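Local atomic coordinates of conserved hypothetical protein TM0937 (Thermotoga maritima, PDB entry 2ESH), a protein that is of unknown function but, as a member of the PadR-like family with a winged helix-turn-helix fold, probably binds DNA as a transcriptional regulator. Residues A[9-13]-A[96-100]; A[14-19]-A[55-59]; A[63-67]-A[80-86]. One frame throughout, in Å; residues are numbered along the deposited sequence.

Contact 1. Residues A[9-13]-A[96-100]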
ATOM      1  N   PHE A   9       3.160  -6.732   9.675  1.00 44.02           N
ATOM      2  CA  PHE A   9       2.645  -7.002   8.374  1.00 42.48           C
ATOM      3  C   PHE A   9       1.726  -5.889   7.874  1.00 43.22           C
ATOM      4  O   PHE A   9       1.758  -5.533   6.702  1.00 42.95           O
ATOM      5  CB  PHE A   9       1.896  -8.319   8.444  1.00 42.64           C
ATOM      6  CG  PHE A   9       1.147  -8.654   7.217  1.00 39.33           C
ATOM      7  CD1 PHE A   9       1.799  -9.160   6.114  1.00 39.51           C
ATOM      8  CD2 PHE A   9      -0.207  -8.442   7.149  1.00 43.18           C
ATOM      9  CE1 PHE A   9       1.118  -9.467   4.942  1.00 38.14           C
ATOM     10  CE2 PHE A   9      -0.886  -8.767   5.980  1.00 42.08           C
ATOM     11  CZ  PHE A   9      -0.189  -9.281   4.882  1.00 37.81           C
ATOM     12  N   ARG A  10       0.913  -5.336   8.777  1.00 43.22           N
ATOM     13  CA  ARG A  10      -0.108  -4.307   8.486  1.00 42.80           C
ATOM     14  C   ARG A  10       0.575  -3.031   7.881  1.00 41.14           C
ATOM     15  O   ARG A  10       0.096  -2.463   6.860  1.00 39.23           O
ATOM     16  CB  ARG A  10      -0.830  -3.959   9.817  1.00 43.17           C
ATOM     17  CG  ARG A  10      -2.226  -3.447   9.652  1.00 51.33           C
ATOM     18  CD  ARG A  10      -2.759  -2.632  10.852  1.00 58.12           C
ATOM     19  NE  ARG A  10      -1.995  -1.401  10.880  1.00 67.36           N
ATOM     20  CZ  ARG A  10      -2.340  -0.251  10.297  1.00 71.30           C
ATOM     21  NH1 ARG A  10      -3.518  -0.128   9.664  1.00 72.20           N
ATOM     22  NH2 ARG A  10      -1.489   0.788  10.374  1.00 69.98           N
ATOM     23  N   GLY A  11       1.661  -2.611   8.565  1.00 38.63           N
ATOM     24  CA  GLY A  11       2.670  -1.652   8.081  1.00 39.30           C
ATOM     25  C   GLY A  11       3.100  -1.867   6.620  1.00 38.25           C
ATOM     26  O   GLY A  11       2.997  -0.965   5.815  1.00 38.40           O
ATOM     27  N   TRP A  12       3.425  -3.113   6.268  1.00 36.98           N
ATOM     28  CA  TRP A  12       3.942  -3.440   4.977  1.00 35.46           C
ATOM     29  C   TRP A  12       2.795  -3.378   3.989  1.00 34.89           C
ATOM     30  O   TRP A  12       2.881  -2.875   2.897  1.00 32.93           O
ATOM     31  CB  TRP A  12       4.556  -4.849   5.043  1.00 34.13           C
ATOM     32  CG  TRP A  12       5.088  -5.272   3.716  1.00 31.54           C
ATOM     33  CD1 TRP A  12       6.299  -4.952   3.218  1.00 29.88           C
ATOM     34  CD2 TRP A  12       4.438  -6.090   2.718  1.00 29.78           C
ATOM     35  NE1 TRP A  12       6.456  -5.486   1.948  1.00 32.94           N
ATOM     36  CE2 TRP A  12       5.342  -6.196   1.613  1.00 28.69           C
ATOM     37  CE3 TRP A  12       3.211  -6.756   2.654  1.00 30.34           C
ATOM     38  CZ2 TRP A  12       5.080  -6.967   0.473  1.00 25.90           C
ATOM     39  CZ3 TRP A  12       2.936  -7.533   1.515  1.00 30.70           C
ATOM     40  CH2 TRP A  12       3.856  -7.620   0.431  1.00 31.56           C
ATOM     41  N   TRP A  13       1.677  -3.896   4.427  1.00 36.90           N
ATOM     42  CA  TRP A  13       0.506  -3.971   3.587  1.00 36.54           C
ATOM     43  C   TRP A  13      -0.080  -2.568   3.349  1.00 36.89           C
ATOM     44  O   TRP A  13      -0.587  -2.281   2.252  1.00 36.78           O
ATOM     45  CB  TRP A  13      -0.505  -4.887   4.270  1.00 36.79           C
ATOM     46  CG  TRP A  13      -1.640  -5.221   3.373  1.00 37.12           C
ATOM     47  CD1 TRP A  13      -2.821  -4.577   3.282  1.00 40.03           C
ATOM     48  CD2 TRP A  13      -1.656  -6.230   2.390  1.00 36.51           C
ATOM     49  NE1 TRP A  13      -3.623  -5.192   2.352  1.00 40.12           N
ATOM     50  CE2 TRP A  13      -2.914  -6.195   1.767  1.00 37.60           C
ATOM     51  CE3 TRP A  13      -0.745  -7.231   2.018  1.00 43.81           C
ATOM     52  CZ2 TRP A  13      -3.275  -7.090   0.736  1.00 44.83           C
ATOM     53  CZ3 TRP A  13      -1.112  -8.140   0.970  1.00 42.25           C
ATOM     54  CH2 TRP A  13      -2.347  -8.052   0.352  1.00 40.06           C
ATOM     55  N   SER A  96       7.357 -10.376  -3.653  1.00 31.27           N
ATOM     56  CA  SER A  96       6.919 -10.913  -2.357  1.00 31.44           C
ATOM     57  C   SER A  96       5.444 -11.328  -2.273  1.00 32.47           C
ATOM     58  O   SER A  96       5.086 -12.222  -1.522  1.00 32.33           O
ATOM     59  CB  SER A  96       7.107  -9.888  -1.291  1.00 32.16           C
ATOM     60  OG  SER A  96       8.413  -9.880  -0.843  1.00 32.68           O
ATOM     61  N   LEU A  97       4.576 -10.628  -3.000  1.00 34.14           N
ATOM     62  CA  LEU A  97       3.179 -11.021  -3.135  1.00 34.85           C
ATOM     63  C   LEU A  97       3.090 -12.392  -3.796  1.00 36.34           C
ATOM     64  O   LEU A  97       2.255 -13.221  -3.362  1.00 35.67           O
ATOM     65  CB  LEU A  97       2.355  -9.971  -3.910  1.00 33.89           C
ATOM     66  CG  LEU A  97       2.103  -8.627  -3.195  1.00 34.81           C
ATOM     67  CD1 LEU A  97       1.432  -7.651  -4.162  1.00 27.99           C
ATOM     68  CD2 LEU A  97       1.189  -8.807  -1.937  1.00 33.23           C
ATOM     69  N   GLU A  98       3.927 -12.625  -4.824  0.50 35.77           N
ATOM     70  CA  GLU A  98       4.048 -13.953  -5.470  0.50 35.93           C
ATOM     71  C   GLU A  98       4.559 -15.040  -4.515  0.50 37.44           C
ATOM     72  O   GLU A  98       4.094 -16.181  -4.559  0.50 38.27           O
ATOM     73  CB  GLU A  98       4.930 -13.880  -6.704  0.50 35.27           C
ATOM     74  CG  GLU A  98       4.339 -13.037  -7.821  0.50 32.62           C
ATOM     75  CD  GLU A  98       5.367 -12.482  -8.773  0.50 35.34           C
ATOM     76  OE1 GLU A  98       6.610 -12.724  -8.621  0.50 37.05           O
ATOM     77  OE2 GLU A  98       4.925 -11.792  -9.704  0.50 34.98           O
ATOM     78  N   ASP A  99       5.509 -14.677  -3.651  1.00 38.67           N
ATOM     79  CA  ASP A  99       5.968 -15.533  -2.540  1.00 38.62           C
ATOM     80  C   ASP A  99       4.770 -15.887  -1.636  1.00 38.50           C
ATOM     81  O   ASP A  99       4.524 -17.033  -1.318  1.00 37.97           O
ATOM     82  CB  ASP A  99       7.013 -14.787  -1.682  1.00 38.70           C
ATOM     83  CG  ASP A  99       8.356 -14.690  -2.342  1.00 40.50           C
ATOM     84  OD1 ASP A  99       8.494 -15.308  -3.428  1.00 43.66           O
ATOM     85  OD2 ASP A  99       9.273 -13.995  -1.805  1.00 41.08           O
ATOM     86  N   MET A 100       4.021 -14.869  -1.246  1.00 38.30           N
ATOM     87  CA  MET A 100       2.954 -15.028  -0.264  1.00 37.21           C
ATOM     88  C   MET A 100       1.915 -15.886  -0.874  1.00 34.77           C
ATOM     89  O   MET A 100       1.460 -16.784  -0.236  1.00 35.55           O
ATOM     90  CB  MET A 100       2.281 -13.688   0.092  1.00 36.08           C
ATOM     91  CG  MET A 100       3.139 -12.741   0.886  1.00 42.29           C
ATOM     92  SD  MET A 100       2.109 -11.252   1.298  1.00 47.71           S
ATOM     93  CE  MET A 100       0.760 -12.090   2.138  1.00 22.45           C
TER
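The helical turns 9-13 and 96-100 lie far apart, their axes 14.0 Å at closest approach and running at 131° to each other, so that only side chains meet across the gap, the long ones of Phe9, Trp12 and Trp13 reaching out to Ser96, Leu97 and Met100. Trp12 reaches across with the benzo end of its indole, CG lying anti to the backbone N (chi1 179°). Its CH2 atom meets CD2 of Leu97 at 3.8 Å, the methyl coming in at the ring edge, while CZ2 touches CB of Ser96. Met100 runs alongside it, pointing the other way: its SD stands 3.8 Å from Trp12 CZ3, an oblique Met-aromatic contact, and the bend at chi3 carries CE to within 3.9 Å of Phe9 CE1. Leu97 CD2 is shared, since it also packs on Trp13 CZ3 at 3.8 Å. With an alanine in place of Trp12, Met100 SD would probably lose its closest ring and Leu97 CD2 keep Trp13 alone, opening a gap between the helices. Phe9 and Trp13 also touch the loop residues Ile43, Ile46 and Met49, and the contact thus joins the start of helix 8-24 to the middle of the long C-terminal helix 84-116.

Contact 2. Residues A[14-19]-A[55-59]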
ATOM      1  N   LEU A  14      -0.011  -1.688   4.354  1.00 35.96           N
ATOM      2  CA  LEU A  14      -0.418  -0.289   4.137  1.00 36.60           C
ATOM      3  C   LEU A  14       0.518   0.498   3.120  1.00 36.77           C
ATOM      4  O   LEU A  14       0.058   1.038   2.102  1.00 38.07           O
ATOM      5  CB  LEU A  14      -0.540   0.453   5.512  1.00 36.36           C
ATOM      6  CG  LEU A  14      -1.184   1.876   5.445  1.00 38.69           C
ATOM      7  CD1 LEU A  14      -2.678   1.917   4.939  1.00 36.70           C
ATOM      8  CD2 LEU A  14      -1.020   2.626   6.822  1.00 39.72           C
ATOM      9  N   ALA A  15       1.822   0.517   3.379  1.00 35.52           N
ATOM     10  CA  ALA A  15       2.817   1.182   2.494  1.00 34.60           C
ATOM     11  C   ALA A  15       2.667   0.695   1.068  1.00 34.75           C
ATOM     12  O   ALA A  15       2.711   1.498   0.150  1.00 34.28           O
ATOM     13  CB  ALA A  15       4.217   0.939   2.982  1.00 34.28           C
ATOM     14  N   SER A  16       2.504  -0.625   0.908  1.00 34.11           N
ATOM     15  CA  SER A  16       2.476  -1.267  -0.378  1.00 33.85           C
ATOM     16  C   SER A  16       1.287  -0.791  -1.111  1.00 33.48           C
ATOM     17  O   SER A  16       1.382  -0.463  -2.279  1.00 32.85           O
ATOM     18  CB  SER A  16       2.455  -2.806  -0.255  1.00 32.24           C
ATOM     19  OG  SER A  16       3.742  -3.144   0.314  1.00 37.41           O
ATOM     20  N   THR A  17       0.154  -0.749  -0.408  0.50 33.35           N
ATOM     21  CA  THR A  17      -1.110  -0.398  -1.033  0.50 33.18           C
ATOM     22  C   THR A  17      -1.138   1.066  -1.422  0.50 32.92           C
ATOM     23  O   THR A  17      -1.610   1.406  -2.500  0.50 30.30           O
ATOM     24  CB  THR A  17      -2.289  -0.654  -0.080  0.50 33.41           C
ATOM     25  OG1 THR A  17      -2.319  -2.045   0.255  0.50 35.99           O
ATOM     26  CG2 THR A  17      -3.575  -0.252  -0.735  0.50 29.73           C
ATOM     27  N   ILE A  18      -0.654   1.914  -0.505  1.00 33.97           N
ATOM     28  CA  ILE A  18      -0.527   3.319  -0.749  1.00 36.76           C
ATOM     29  C   ILE A  18       0.369   3.663  -1.923  1.00 37.56           C
ATOM     30  O   ILE A  18      -0.039   4.524  -2.764  1.00 38.79           O
ATOM     31  CB  ILE A  18      -0.097   4.132   0.446  1.00 38.64           C
ATOM     32  CG1 ILE A  18      -1.194   4.167   1.551  1.00 40.85           C
ATOM     33  CG2 ILE A  18       0.024   5.563   0.030  1.00 41.47           C
ATOM     34  CD1 ILE A  18      -0.630   4.879   2.916  1.00 37.48           C
ATOM     35  N   LEU A  19       1.517   2.998  -2.032  1.00 37.21           N
ATOM     36  CA  LEU A  19       2.424   3.215  -3.178  1.00 37.43           C
ATOM     37  C   LEU A  19       1.700   2.956  -4.472  1.00 37.27           C
ATOM     38  O   LEU A  19       1.740   3.743  -5.401  1.00 37.80           O
ATOM     39  CB  LEU A  19       3.692   2.319  -3.108  1.00 38.05           C
ATOM     40  CG  LEU A  19       4.926   2.596  -4.017  1.00 37.71           C
ATOM     41  CD1 LEU A  19       5.325   4.026  -3.905  1.00 40.17           C
ATOM     42  CD2 LEU A  19       6.123   1.771  -3.571  1.00 40.50           C
ATOM     43  N   VAL A  55       2.662   7.838   6.132  1.00 41.48           N
ATOM     44  CA  VAL A  55       3.359   6.877   5.291  1.00 42.50           C
ATOM     45  C   VAL A  55       3.652   7.485   3.901  1.00 40.83           C
ATOM     46  O   VAL A  55       4.670   7.146   3.284  1.00 40.86           O
ATOM     47  CB  VAL A  55       2.731   5.410   5.192  1.00 43.25           C
ATOM     48  CG1 VAL A  55       1.880   5.005   6.435  1.00 42.98           C
ATOM     49  CG2 VAL A  55       1.945   5.257   3.930  1.00 46.61           C
ATOM     50  N   LEU A  56       2.763   8.375   3.420  1.00 39.36           N
ATOM     51  CA  LEU A  56       3.158   9.300   2.369  1.00 37.35           C
ATOM     52  C   LEU A  56       4.446  10.099   2.692  1.00 36.58           C
ATOM     53  O   LEU A  56       5.393  10.027   1.924  1.00 36.51           O
ATOM     54  CB  LEU A  56       2.036  10.177   1.880  1.00 36.31           C
ATOM     55  CG  LEU A  56       0.847   9.461   1.326  1.00 34.14           C
ATOM     56  CD1 LEU A  56      -0.275  10.551   1.409  1.00 36.71           C
ATOM     57  CD2 LEU A  56       0.928   8.963  -0.107  1.00 34.77           C
ATOM     58  N   ALA A  57       4.514  10.840   3.788  1.00 35.84           N
ATOM     59  CA  ALA A  57       5.773  11.533   4.083  1.00 35.72           C
ATOM     60  C   ALA A  57       7.018  10.593   4.111  1.00 36.07           C
ATOM     61  O   ALA A  57       8.199  10.957   3.700  1.00 34.32           O
ATOM     62  CB  ALA A  57       5.657  12.342   5.432  1.00 35.36           C
ATOM     63  N   ASP A  58       6.781   9.403   4.678  1.00 37.28           N
ATOM     64  CA  ASP A  58       7.779   8.307   4.756  1.00 36.83           C
ATOM     65  C   ASP A  58       8.230   7.789   3.357  1.00 35.68           C
ATOM     66  O   ASP A  58       9.386   7.545   3.132  1.00 37.07           O
ATOM     67  CB  ASP A  58       7.162   7.152   5.593  1.00 38.67           C
ATOM     68  CG  ASP A  58       7.205   7.429   7.148  1.00 42.10           C
ATOM     69  OD1 ASP A  58       7.796   8.437   7.569  1.00 42.20           O
ATOM     70  OD2 ASP A  58       6.591   6.664   7.949  1.00 46.33           O
ATOM     71  N   LEU A  59       7.315   7.640   2.433  1.00 32.82           N
ATOM     72  CA  LEU A  59       7.636   7.063   1.159  1.00 34.54           C
ATOM     73  C   LEU A  59       8.354   8.151   0.334  1.00 37.28           C
ATOM     74  O   LEU A  59       9.338   7.857  -0.417  1.00 38.00           O
ATOM     75  CB  LEU A  59       6.349   6.621   0.459  1.00 33.71           C
ATOM     76  CG  LEU A  59       5.665   5.313   0.841  1.00 34.69           C
ATOM     77  CD1 LEU A  59       4.325   5.214   0.186  1.00 32.00           C
ATOM     78  CD2 LEU A  59       6.543   4.039   0.492  1.00 33.42           C
TER
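Helix 8-24 and helix 52-61 pack together here in the core of the helix-turn-helix domain of a PadR-like protein, through Leu14, Ala15, Ile18 and Leu19 on the first and Val55, Leu56 and Leu59 on the second. The short segments cross at -77°, with axes 10.4 Å apart at their closest. The backbones come nearest at Ala15 and Val55, their CA atoms 6.4 Å apart, a closeness consistent with the small side chain of Ala15; CG2 of Val55 lies 4.4 Å from Ala15 CA. The side chains that meet are all aliphatic. Ile18 sits at the middle and splits its branches between two partners. Its CG2 methyl, anti to the backbone N, meets CD2 of Leu56 at 3.5 Å, the two side chains crossing at about a right angle. Its CG1 arm turns instead toward Val55, but the approach of its terminal methyl is impossibly short in the model and the exact fit there is doubtful. Val55 presents its other methyl, CG1, to Leu14 CD2 at 3.8 Å. One turn further along, Leu59 lays CD1 against the backbone of the first helix, 4.1 Å from Ala15 O and 4.2 Å from Leu19 N, and within 4.4 Å of Leu19 CD1. That carbonyl and that amide are already bonded to each other within the helix, which suits them to an apolar neighbour. Around this layer, Leu36 touches Leu14, Leu32 touches Leu56, and Leu65 of strand 65-70 closes over Leu19, Leu56 and Leu59. Three helices gathered about such an aliphatic core, followed by a two-stranded hairpin, are typical of the winged-helix fold, in whose relatives the third helix, here 52-61, commonly serves as the DNA-recognition helix.

Contact 3. Residues A[63-67]-A[80-86]. With CA (calcium ion), chain B.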
ATOM      1  N   GLY A  63      12.259   8.427  -1.127  1.00 39.08           N
ATOM      2  CA  GLY A  63      12.507   8.767  -2.550  1.00 35.75           C
ATOM      3  C   GLY A  63      11.655   7.920  -3.486  1.00 36.45           C
ATOM      4  O   GLY A  63      11.889   7.863  -4.728  1.00 33.74           O
ATOM      5  N   PHE A  64      10.600   7.314  -2.927  1.00 35.22           N
ATOM      6  CA  PHE A  64       9.729   6.437  -3.739  1.00 34.27           C
ATOM      7  C   PHE A  64       8.604   7.242  -4.325  1.00 34.16           C
ATOM      8  O   PHE A  64       7.838   6.776  -5.170  1.00 34.92           O
ATOM      9  CB  PHE A  64       9.187   5.285  -2.869  1.00 35.40           C
ATOM     10  CG  PHE A  64      10.278   4.407  -2.299  1.00 37.73           C
ATOM     11  CD1 PHE A  64      11.391   4.040  -3.104  1.00 36.17           C
ATOM     12  CD2 PHE A  64      10.207   3.946  -0.989  1.00 38.86           C
ATOM     13  CE1 PHE A  64      12.401   3.254  -2.596  1.00 37.98           C
ATOM     14  CE2 PHE A  64      11.196   3.086  -0.452  1.00 35.79           C
ATOM     15  CZ  PHE A  64      12.304   2.754  -1.252  1.00 40.20           C
ATOM     16  N   LEU A  65       8.495   8.460  -3.835  1.00 31.81           N
ATOM     17  CA  LEU A  65       7.422   9.361  -4.243  1.00 31.57           C
ATOM     18  C   LEU A  65       8.045  10.740  -4.338  1.00 30.98           C
ATOM     19  O   LEU A  65       8.924  11.088  -3.496  1.00 29.38           O
ATOM     20  CB  LEU A  65       6.313   9.455  -3.136  1.00 31.57           C
ATOM     21  CG  LEU A  65       5.329   8.312  -2.895  1.00 28.86           C
ATOM     22  CD1 LEU A  65       4.187   8.683  -2.051  1.00 24.47           C
ATOM     23  CD2 LEU A  65       4.799   7.701  -4.204  1.00 25.10           C
ATOM     24  N   SER A  66       7.594  11.513  -5.331  1.00 31.17           N
ATOM     25  CA  SER A  66       7.896  12.974  -5.354  1.00 32.90           C
ATOM     26  C   SER A  66       6.616  13.785  -5.102  1.00 34.57           C
ATOM     27  O   SER A  66       5.512  13.263  -5.189  1.00 36.26           O
ATOM     28  CB  SER A  66       8.500  13.408  -6.673  1.00 31.10           C
ATOM     29  OG  SER A  66       7.551  13.189  -7.710  1.00 33.90           O
ATOM     30  N   THR A  67       6.755  15.092  -4.918  1.00 37.34           N
ATOM     31  CA  THR A  67       5.621  15.913  -4.471  1.00 38.00           C
ATOM     32  C   THR A  67       5.545  17.236  -5.270  1.00 39.04           C
ATOM     33  O   THR A  67       6.527  17.781  -5.641  1.00 37.77           O
ATOM     34  CB  THR A  67       5.886  16.004  -3.000  1.00 38.18           C
ATOM     35  OG1 THR A  67       4.764  15.595  -2.213  1.00 42.40           O
ATOM     36  CG2 THR A  67       6.620  17.136  -2.584  1.00 29.90           C
ATOM     37  N   TYR A  80       1.204  13.745  -4.630  1.00 36.15           N
ATOM     38  CA  TYR A  80       2.247  12.686  -4.579  1.00 34.19           C
ATOM     39  C   TYR A  80       2.277  11.941  -5.878  1.00 33.91           C
ATOM     40  O   TYR A  80       1.237  11.677  -6.462  1.00 35.40           O
ATOM     41  CB  TYR A  80       1.993  11.694  -3.439  1.00 33.39           C
ATOM     42  CG  TYR A  80       2.118  12.343  -2.141  1.00 28.65           C
ATOM     43  CD1 TYR A  80       3.340  12.257  -1.412  1.00 27.59           C
ATOM     44  CD2 TYR A  80       1.058  13.125  -1.621  1.00 28.82           C
ATOM     45  CE1 TYR A  80       3.519  12.937  -0.207  1.00 25.16           C
ATOM     46  CE2 TYR A  80       1.228  13.835  -0.408  1.00 24.53           C
ATOM     47  CZ  TYR A  80       2.473  13.709   0.298  1.00 29.24           C
ATOM     48  OH  TYR A  80       2.680  14.360   1.504  1.00 30.78           O
ATOM     49  N   ARG A  81       3.483  11.577  -6.320  0.50 33.62           N
ATOM     50  CA  ARG A  81       3.689  10.925  -7.632  0.50 34.15           C
ATOM     51  C   ARG A  81       4.808   9.881  -7.477  0.50 33.39           C
ATOM     52  O   ARG A  81       5.824  10.127  -6.782  0.50 33.32           O
ATOM     53  CB  ARG A  81       4.021  12.029  -8.682  0.50 32.78           C
ATOM     54  CG  ARG A  81       4.555  11.610 -10.039  0.50 34.51           C
ATOM     55  CD  ARG A  81       4.560  12.823 -11.052  0.50 34.15           C
ATOM     56  NE  ARG A  81       3.358  13.691 -10.926  0.50 33.23           N
ATOM     57  CZ  ARG A  81       2.326  13.743 -11.789  0.50 35.92           C
ATOM     58  NH1 ARG A  81       2.297  12.944 -12.889  0.50 34.20           N
ATOM     59  NH2 ARG A  81       1.303  14.591 -11.546  0.50 30.65           N
ATOM     60  N   ILE A  82       4.636   8.712  -8.063  1.00 33.95           N
ATOM     61  CA  ILE A  82       5.727   7.673  -7.940  1.00 34.30           C
ATOM     62  C   ILE A  82       7.014   8.085  -8.731  1.00 36.07           C
ATOM     63  O   ILE A  82       6.913   8.630  -9.832  1.00 34.35           O
ATOM     64  CB  ILE A  82       5.251   6.184  -8.283  1.00 35.89           C
ATOM     65  CG1 ILE A  82       6.240   5.165  -7.645  1.00 31.71           C
ATOM     66  CG2 ILE A  82       5.017   6.023  -9.805  1.00 33.86           C
ATOM     67  CD1 ILE A  82       5.734   3.754  -7.532  1.00 34.59           C
ATOM     68  N   THR A  83       8.197   7.846  -8.139  1.00 35.30           N
ATOM     69  CA  THR A  83       9.435   8.000  -8.793  1.00 34.89           C
ATOM     70  C   THR A  83       9.920   6.609  -9.364  1.00 36.92           C
ATOM     71  O   THR A  83       9.399   5.598  -8.965  1.00 35.43           O
ATOM     72  CB  THR A  83      10.470   8.445  -7.795  1.00 35.95           C
ATOM     73  OG1 THR A  83      10.735   7.328  -6.949  1.00 33.15           O
ATOM     74  CG2 THR A  83       9.992   9.809  -6.951  1.00 34.43           C
ATOM     75  N   PRO A  84      10.964   6.581 -10.312  1.00 37.02           N
ATOM     76  CA  PRO A  84      11.507   5.301 -10.847  1.00 34.62           C
ATOM     77  C   PRO A  84      12.084   4.412  -9.717  1.00 34.94           C
ATOM     78  O   PRO A  84      12.071   3.185  -9.792  1.00 35.01           O
ATOM     79  CB  PRO A  84      12.671   5.739 -11.813  1.00 33.69           C
ATOM     80  CG  PRO A  84      12.419   7.264 -12.134  1.00 36.74           C
ATOM     81  CD  PRO A  84      11.633   7.796 -10.877  1.00 35.76           C
ATOM     82  N   GLN A  85      12.608   5.015  -8.686  1.00 33.92           N
ATOM     83  CA  GLN A  85      12.946   4.205  -7.491  1.00 35.80           C
ATOM     84  C   GLN A  85      11.758   3.463  -6.793  1.00 33.86           C
ATOM     85  O   GLN A  85      11.934   2.347  -6.278  1.00 32.73           O
ATOM     86  CB  GLN A  85      13.768   4.982  -6.464  1.00 34.04           C
ATOM     87  CG  GLN A  85      15.180   5.520  -7.054  1.00 40.02           C
ATOM     88  CD  GLN A  85      16.161   4.372  -7.539  1.00 49.29           C
ATOM     89  OE1 GLN A  85      16.794   3.714  -6.701  1.00 47.19           O
ATOM     90  NE2 GLN A  85      16.289   4.153  -8.902  1.00 47.95           N
ATOM     91  N   GLY A  86      10.594   4.126  -6.824  1.00 33.23           N
ATOM     92  CA  GLY A  86       9.423   3.752  -6.154  1.00 32.28           C
ATOM     93  C   GLY A  86       8.869   2.629  -6.939  1.00 34.44           C
ATOM     94  O   GLY A  86       8.376   1.650  -6.363  1.00 36.08           O
TER
HETATM   95 CA    CA B2000       8.950  18.694  -5.638  1.00 61.41          CA
HETATM   96  O   HOH W   1       8.388  11.494  -9.598  1.00 42.14           O
HETATM   97  O   HOH W   2       7.480  19.183  -3.722  1.00 38.87           O
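Backbone hydrogen bonds join Ser66 to Arg81 at the base of the hairpin formed by strands 65-70 and 77-82. Ser66 N gives to Arg81 O at 2.7 Å, in the carbonyl plane, and Arg81 N returns a bond to Ser66 O at 2.9 Å; Leu65-Ile82 and Thr67-Tyr80 are the flanking non-hydrogen-bonded antiparallel pairs. Beyond Leu65-Ile82, Thr83 N reaches Phe64 O from above the carbonyl plane, 59° out of it.

Side-chain polar contacts gather on Thr83, the N-cap of helix 84-116. With OG1 held between the backbone N and the carbonyl carbon (chi1 71°), it donates to Gly63 O at 2.6 Å, on a lone pair, and accepts from Gly86 N at 3.2 Å. The cap is thereby tied to the Schellman turn that ends helix 52-61. A water links Ser66 OG to Ile82 O. The main-chain carbonyl oxygen of Thr67 binds the calcium ion at 2.6 Å, which also carries a water.

Apolar and aromatic packing completes the contact. Leu65 CD1 meets Tyr80 CD1 at 3.7 Å, its side chain crossing the tyrosine at about a right angle, and Thr67 OG1 sits over one face of that ring. Phe64 lies against Gly86 CA, where a side chain would collide with Phe64 O, and stacks with Tyr89. On the inner face of the hairpin, Leu65 and Ile82 rest on Leu19 of helix 8-24, and Leu65 and Tyr80 on Leu56 of helix 52-61.

In the fold
Contact 2 is the buried core, contact 3 is partly buried, and contact 1 lies at the surface. Helix 8-24 serves both 9-13/96-100 and 14-19/55-59, one following directly on the other, while helix 84-116 takes part in contacts 1 and 3, whose centres lie about 20 Å apart. Contacts 2 and 3 touch: Leu19 is common ground, reaching Gly86 at the start of helix 84-116, and Leu59 O probably accepts a hydrogen bond from Phe64 N. The chemistry changes with place. Aliphatic branches pack together in contact 2, aromatic rings and a thioether bridge a wide gap in contact 1, and backbone bonds, a helix cap and a metal ligand mark contact 3.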